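Local coordinates for polyhedrin (Operophtera brumata cypovirus 19, PDB 5A99), which forms the crystalline lattice of cypovirus polyhedra, the micrometre-sized occlusion bodies that probably protect embedded virus particles outside the insect host, at residues Ser45-Arg59 against Thr208-Tyr222. Numbering follows the deposited sequence.
Sequences SLQIIRAQNPRIISR and TLIRLNDSPDLYAHY
Strands 46-53 and 218-222 pair antiparallel through six backbone hydrogen bonds, in the pairs Leu46-Tyr222, Ile48-Ala220 and Arg50-Leu218. His221 ND1 adds a side-chain bond of 3.1 Å to Leu46 O, in the plane of its imidazole but above the carbonyl plane, giving that oxygen two donors.

Side-chain contacts line both faces of the pairing. On one, Ile49 CG1 lies over the Tyr219 ring, a CH-pi contact of 3.8 Å to the centroid, while Gln47 OE1, hydrogen-bonded to Asn70, sits at the ring's edge. The other carries Leu46, Ile48 and Arg50 with Leu218, Ala220 and Tyr222; there Ile48 CD1 meets Tyr222 CD2 at 3.9 Å, against helix 225-236.

Past the Arg50-Leu218 pair, toward Asn53 and Asp214, side chains and waters take over. Gln52 NE2 donates to Ser215 OG (3.0 Å). With CG anti to the backbone N (chi1 -167°), Asn53 sends ND2 to Arg211 O at 2.7 Å, while OD1 accepts from Arg55 N, closing an Asx turn, and from Ile56 N on the opposite face, widening it to an Asx motif. Arg55 NH1, also bonded to Asn204 O, reaches Thr208 OG1, itself bonded to Leu199 O, in the guanidinium plane (2.9 Å).

A salt bridge joins Arg59 NE to the syn lone pair of Asp217 OD1 at 2.9 Å; Asp217 OD2 is held by Tyr61. One water accepts from Gln52 N and Arg59 NH2 and lies close to Ser215 O and Asp217 OD1.

Arg50, Gln52 and Asp214 also bind a second subunit. This is edge-strand pairing: 218-222 completes one side of the chain's larger antiparallel sheet.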
loop_
_atom_site.group_PDB
_atom_site.type_symbol
_atom_site.label_atom_id
_atom_site.label_comp_id
_atom_site.label_asym_id
_atom_site.label_seq_id
_atom_site.Cartn_x
_atom_site.Cartn_y
_atom_site.Cartn_z
ATOM N N SER A 45 17.157 3.528 21.137
ATOM C CA SER A 45 17.007 4.238 19.874
ATOM C C SER A 45 15.516 4.343 19.544
ATOM O O SER A 45 14.697 3.595 20.087
ATOM C CB SER A 45 17.794 3.548 18.745
ATOM O OG SER A 45 17.150 2.378 18.258
ATOM N N LEU A 46 15.163 5.295 18.683
ATOM C CA LEU A 46 13.785 5.440 18.235
ATOM C C LEU A 46 13.654 5.092 16.770
ATOM O O LEU A 46 14.484 5.487 15.941
ATOM C CB LEU A 46 13.285 6.880 18.407
ATOM C CG LEU A 46 12.757 7.325 19.766
ATOM C CD1 LEU A 46 13.881 7.287 20.811
ATOM C CD2 LEU A 46 12.158 8.721 19.654
ATOM N N GLN A 47 12.583 4.378 16.456
ATOM C CA GLN A 47 12.124 4.272 15.089
ATOM C C GLN A 47 10.828 5.079 14.960
ATOM O O GLN A 47 9.853 4.831 15.667
ATOM C CB GLN A 47 11.892 2.818 14.691
ATOM C CG GLN A 47 11.397 2.679 13.269
ATOM C CD GLN A 47 11.454 1.258 12.755
ATOM O OE1 GLN A 47 11.923 1.013 11.645
ATOM N NE2 GLN A 47 10.964 0.317 13.550
ATOM N N ILE A 48 10.848 6.054 14.057
ATOM C CA ILE A 48 9.715 6.933 13.810
ATOM C C ILE A 48 9.070 6.587 12.481
ATOM O O ILE A 48 9.735 6.472 11.456
ATOM C CB ILE A 48 10.153 8.426 13.808
ATOM C CG1 ILE A 48 10.853 8.766 15.123
ATOM C CG2 ILE A 48 8.957 9.356 13.584
ATOM C CD1 ILE A 48 11.244 10.231 15.269
ATOM N N ILE A 49 7.762 6.387 12.519
ATOM C CA ILE A 49 6.975 6.182 11.310
ATOM C C ILE A 49 5.975 7.326 11.260
ATOM O O ILE A 49 5.179 7.495 12.183
ATOM C CB ILE A 49 6.246 4.830 11.336
ATOM C CG1 ILE A 49 7.257 3.679 11.388
ATOM C CG2 ILE A 49 5.368 4.653 10.110
ATOM C CD1 ILE A 49 6.626 2.337 11.564
ATOM N N ARG A 50 6.052 8.142 10.214
ATOM C CA ARG A 50 5.082 9.206 10.015
ATOM C C ARG A 50 4.205 8.942 8.811
ATOM O O ARG A 50 4.687 8.748 7.685
ATOM C CB ARG A 50 5.735 10.569 9.830
ATOM C CG ARG A 50 4.705 11.690 9.697
ATOM C CD ARG A 50 5.339 13.050 9.504
ATOM N NE ARG A 50 5.754 13.319 8.127
ATOM C CZ ARG A 50 6.977 13.713 7.770
ATOM N NH1 ARG A 50 7.928 13.841 8.689
ATOM N NH2 ARG A 50 7.248 13.977 6.487
ATOM N N ALA A 51 2.908 8.975 9.065
ATOM C CA ALA A 51 1.909 8.976 8.008
ATOM C C ALA A 51 1.327 10.379 7.923
ATOM O O ALA A 51 1.205 11.077 8.937
ATOM C CB ALA A 51 0.829 7.991 8.313
ATOM N N GLN A 52 0.960 10.786 6.723
ATOM C CA GLN A 52 0.374 12.099 6.525
ATOM C C GLN A 52 -0.507 12.133 5.291
ATOM O O GLN A 52 -0.290 11.396 4.322
ATOM C CB GLN A 52 1.471 13.159 6.404
ATOM C CG GLN A 52 2.254 13.101 5.109
ATOM C CD GLN A 52 3.477 14.017 5.107
ATOM O OE1 GLN A 52 4.119 14.224 6.139
ATOM N NE2 GLN A 52 3.812 14.551 3.934
ATOM N N ASN A 53 -1.490 13.023 5.327
ATOM C CA ASN A 53 -2.442 13.155 4.251
ATOM C C ASN A 53 -3.234 14.450 4.419
ATOM O O ASN A 53 -3.463 14.911 5.547
ATOM C CB ASN A 53 -3.383 11.946 4.255
ATOM C CG ASN A 53 -4.202 11.838 2.984
ATOM O OD1 ASN A 53 -5.315 12.375 2.891
ATOM N ND2 ASN A 53 -3.656 11.144 1.993
ATOM N N PRO A 54 -3.657 15.052 3.304
ATOM C CA PRO A 54 -4.433 16.283 3.491
ATOM C C PRO A 54 -5.802 16.028 4.102
ATOM O O PRO A 54 -6.403 16.965 4.630
ATOM C CB PRO A 54 -4.558 16.859 2.072
ATOM C CG PRO A 54 -4.130 15.784 1.143
ATOM C CD PRO A 54 -3.568 14.637 1.895
ATOM N N ARG A 55 -6.265 14.780 4.089
ATOM C CA ARG A 55 -7.654 14.490 4.461
ATOM C C ARG A 55 -7.861 13.273 5.356
ATOM O O ARG A 55 -8.600 13.342 6.336
ATOM C CB ARG A 55 -8.486 14.301 3.201
ATOM C CG ARG A 55 -8.734 15.577 2.436
ATOM C CD ARG A 55 -9.639 15.314 1.255
ATOM N NE ARG A 55 -9.925 16.536 0.520
ATOM C CZ ARG A 55 -10.947 16.676 -0.320
ATOM N NH1 ARG A 55 -11.793 15.665 -0.529
ATOM N NH2 ARG A 55 -11.125 17.831 -0.945
ATOM N N ILE A 56 -7.230 12.153 5.015
ATOM C CA ILE A 56 -7.560 10.898 5.660
ATOM C C ILE A 56 -6.359 9.969 5.737
ATOM O O ILE A 56 -5.572 9.850 4.797
ATOM C CB ILE A 56 -8.768 10.199 4.941
ATOM C CG1 ILE A 56 -9.254 8.982 5.751
ATOM C CG2 ILE A 56 -8.415 9.817 3.500
ATOM C CD1 ILE A 56 -10.535 8.331 5.200
ATOM N N ILE A 57 -6.228 9.308 6.879
ATOM C CA ILE A 57 -5.124 8.400 7.113
ATOM C C ILE A 57 -5.674 7.080 7.638
ATOM O O ILE A 57 -6.338 7.049 8.674
ATOM C CB ILE A 57 -4.113 9.007 8.128
ATOM C CG1 ILE A 57 -3.419 10.239 7.533
ATOM C CG2 ILE A 57 -3.067 7.967 8.558
ATOM C CD1 ILE A 57 -2.409 10.902 8.484
ATOM N N SER A 58 -5.428 6.003 6.892
ATOM C CA SER A 58 -5.669 4.637 7.363
ATOM C C SER A 58 -4.407 3.813 7.129
ATOM O O SER A 58 -3.966 3.675 5.992
ATOM C CB SER A 58 -6.848 4.012 6.611
ATOM O OG SER A 58 -6.920 2.614 6.824
ATOM N N ARG A 59 -3.825 3.264 8.194
ATOM C CA ARG A 59 -2.560 2.552 8.076
ATOM C C ARG A 59 -2.533 1.314 8.930
ATOM O O ARG A 59 -3.140 1.270 9.993
ATOM C CB ARG A 59 -1.390 3.440 8.517
ATOM C CG ARG A 59 -1.278 4.738 7.769
ATOM C CD ARG A 59 -0.700 4.549 6.381
ATOM N NE ARG A 59 -0.456 5.843 5.761
ATOM C CZ ARG A 59 -1.392 6.563 5.143
ATOM N NH1 ARG A 59 -2.630 6.100 5.032
ATOM N NH2 ARG A 59 -1.080 7.738 4.621
ATOM N N THR A 208 -10.332 13.151 -2.467
ATOM C CA THR A 208 -9.942 12.212 -1.430
ATOM C C THR A 208 -9.187 11.013 -2.022
ATOM O O THR A 208 -8.088 10.693 -1.573
ATOM C CB THR A 208 -11.162 11.719 -0.651
ATOM O OG1 THR A 208 -11.750 12.821 0.039
ATOM C CG2 THR A 208 -10.770 10.663 0.359
ATOM N N LEU A 209 -9.781 10.378 -3.035
ATOM C CA LEU A 209 -9.191 9.219 -3.700
ATOM C C LEU A 209 -7.902 9.536 -4.461
ATOM O O LEU A 209 -6.927 8.794 -4.355
ATOM C CB LEU A 209 -10.213 8.561 -4.639
ATOM C CG LEU A 209 -11.436 7.979 -3.921
ATOM C CD1 LEU A 209 -12.456 7.439 -4.909
ATOM C CD2 LEU A 209 -11.021 6.877 -2.933
ATOM N N ILE A 210 -7.878 10.641 -5.205
ATOM C CA ILE A 210 -6.700 10.977 -6.006
ATOM C C ILE A 210 -5.486 11.278 -5.125
ATOM O O ILE A 210 -4.345 11.146 -5.582
ATOM C CB ILE A 210 -6.969 12.167 -6.970
ATOM C CG1 ILE A 210 -6.056 12.100 -8.197
ATOM C CG2 ILE A 210 -6.798 13.510 -6.257
ATOM C CD1 ILE A 210 -6.194 10.836 -9.027
ATOM N N ARG A 211 -5.740 11.671 -3.871
ATOM C CA ARG A 211 -4.675 11.945 -2.901
ATOM C C ARG A 211 -4.634 10.944 -1.755
ATOM O O ARG A 211 -4.109 11.247 -0.672
ATOM C CB ARG A 211 -4.846 13.338 -2.308
ATOM C CG ARG A 211 -4.613 14.448 -3.297
ATOM C CD ARG A 211 -3.220 14.381 -3.918
ATOM N NE ARG A 211 -2.952 15.614 -4.645
ATOM C CZ ARG A 211 -2.429 16.699 -4.087
ATOM N NH1 ARG A 211 -2.098 16.694 -2.805
ATOM N NH2 ARG A 211 -2.241 17.791 -4.804
ATOM N N LEU A 212 -5.192 9.760 -1.980
ATOM C CA LEU A 212 -5.279 8.752 -0.927
ATOM C C LEU A 212 -3.871 8.321 -0.502
ATOM O O LEU A 212 -3.595 8.078 0.680
ATOM C CB LEU A 212 -6.095 7.553 -1.426
ATOM C CG LEU A 212 -6.827 6.727 -0.371
ATOM C CD1 LEU A 212 -7.741 7.620 0.453
ATOM C CD2 LEU A 212 -7.613 5.584 -1.015
ATOM N N ASN A 213 -2.981 8.228 -1.482
ATOM C CA ASN A 213 -1.566 7.959 -1.240
ATOM C C ASN A 213 -0.725 9.199 -1.534
ATOM O O ASN A 213 0.327 9.124 -2.170
ATOM C CB ASN A 213 -1.101 6.806 -2.118
ATOM C CG ASN A 213 -1.891 5.543 -1.874
ATOM O OD1 ASN A 213 -2.107 5.143 -0.725
ATOM N ND2 ASN A 213 -2.332 4.903 -2.952
ATOM N N ASP A 214 -1.219 10.335 -1.061
ATOM C CA ASP A 214 -0.581 11.633 -1.239
ATOM C C ASP A 214 0.912 11.628 -0.896
ATOM O O ASP A 214 1.732 12.161 -1.636
ATOM C CB ASP A 214 -1.308 12.651 -0.353
ATOM C CG ASP A 214 -0.674 14.009 -0.396
ATOM O OD1 ASP A 214 0.275 14.222 0.381
ATOM O OD2 ASP A 214 -1.109 14.844 -1.218
ATOM N N SER A 215 1.257 11.015 0.225
ATOM C CA SER A 215 2.619 11.050 0.726
ATOM C C SER A 215 3.013 9.674 1.188
ATOM O O SER A 215 2.195 8.965 1.773
ATOM C CB SER A 215 2.729 12.005 1.917
ATOM O OG SER A 215 2.424 13.332 1.549
ATOM N N PRO A 216 4.271 9.278 0.937
ATOM C CA PRO A 216 4.645 7.961 1.450
ATOM C C PRO A 216 4.839 8.047 2.954
ATOM O O PRO A 216 5.068 9.151 3.460
ATOM C CB PRO A 216 5.970 7.677 0.742
ATOM C CG PRO A 216 6.577 9.017 0.560
ATOM C CD PRO A 216 5.414 9.975 0.326
ATOM N N ASP A 217 4.725 6.927 3.662
ATOM C CA ASP A 217 5.062 6.925 5.075
ATOM C C ASP A 217 6.557 7.177 5.181
ATOM O O ASP A 217 7.347 6.625 4.412
ATOM C CB ASP A 217 4.706 5.600 5.751
ATOM C CG ASP A 217 3.204 5.399 5.905
ATOM O OD1 ASP A 217 2.435 6.376 5.763
ATOM O OD2 ASP A 217 2.793 4.256 6.197
ATOM N N LEU A 218 6.945 8.021 6.128
ATOM C CA LEU A 218 8.356 8.271 6.364
ATOM C C LEU A 218 8.846 7.391 7.502
ATOM O O LEU A 218 8.214 7.329 8.551
ATOM C CB LEU A 218 8.593 9.738 6.709
ATOM C CG LEU A 218 10.049 10.139 6.987
ATOM C CD1 LEU A 218 10.331 11.567 6.523
ATOM C CD2 LEU A 218 10.353 9.998 8.450
ATOM N N TYR A 219 9.954 6.694 7.265
ATOM C CA TYR A 219 10.638 5.910 8.294
ATOM C C TYR A 219 11.938 6.599 8.680
ATOM O O TYR A 219 12.717 6.986 7.810
ATOM C CB TYR A 219 10.963 4.513 7.758
ATOM C CG TYR A 219 9.905 3.447 7.978
ATOM C CD1 TYR A 219 8.719 3.451 7.257
ATOM C CD2 TYR A 219 10.118 2.411 8.879
ATOM C CE1 TYR A 219 7.755 2.460 7.446
ATOM C CE2 TYR A 219 9.163 1.419 9.079
ATOM C CZ TYR A 219 7.984 1.446 8.360
ATOM O OH TYR A 219 7.041 0.453 8.564
ATOM N N ALA A 220 12.189 6.734 9.975
ATOM C CA ALA A 220 13.415 7.366 10.472
ATOM C C ALA A 220 13.943 6.626 11.688
ATOM O O ALA A 220 13.170 6.097 12.480
ATOM C CB ALA A 220 13.173 8.826 10.828
ATOM N N HIS A 221 15.265 6.624 11.834
ATOM C CA HIS A 221 15.942 5.979 12.952
ATOM C C HIS A 221 16.840 7.001 13.657
ATOM O O HIS A 221 17.715 7.612 13.033
ATOM C CB HIS A 221 16.755 4.788 12.428
ATOM C CG HIS A 221 17.351 3.928 13.502
ATOM N ND1 HIS A 221 16.965 4.000 14.820
ATOM C CD2 HIS A 221 18.303 2.966 13.438
ATOM C CE1 HIS A 221 17.663 3.127 15.529
ATOM N NE2 HIS A 221 18.479 2.487 14.713
ATOM N N TYR A 222 16.601 7.202 14.951
ATOM C CA TYR A 222 17.362 8.176 15.741
ATOM C C TYR A 222 18.081 7.515 16.919
ATOM O O TYR A 222 17.545 6.606 17.569
ATOM C CB TYR A 222 16.458 9.325 16.229
ATOM C CG TYR A 222 16.187 10.340 15.142
ATOM C CD1 TYR A 222 17.141 11.306 14.815
ATOM C CD2 TYR A 222 15.007 10.305 14.405
ATOM C CE1 TYR A 222 16.919 12.222 13.798
ATOM C CE2 TYR A 222 14.773 11.228 13.376
ATOM C CZ TYR A 222 15.735 12.182 13.084
ATOM O OH TYR A 222 15.524 13.105 12.078
HETATM O O HOH W 1 4.862 10.647 6.070
HETATM O O HOH W 2 1.797 8.764 4.643
HETATM O O HOH W 3 -0.962 10.082 2.165
HETATM O O HOH W 4 -7.362 12.207 0.578
HETATM O O HOH W 5 -3.728 8.507 3.514
#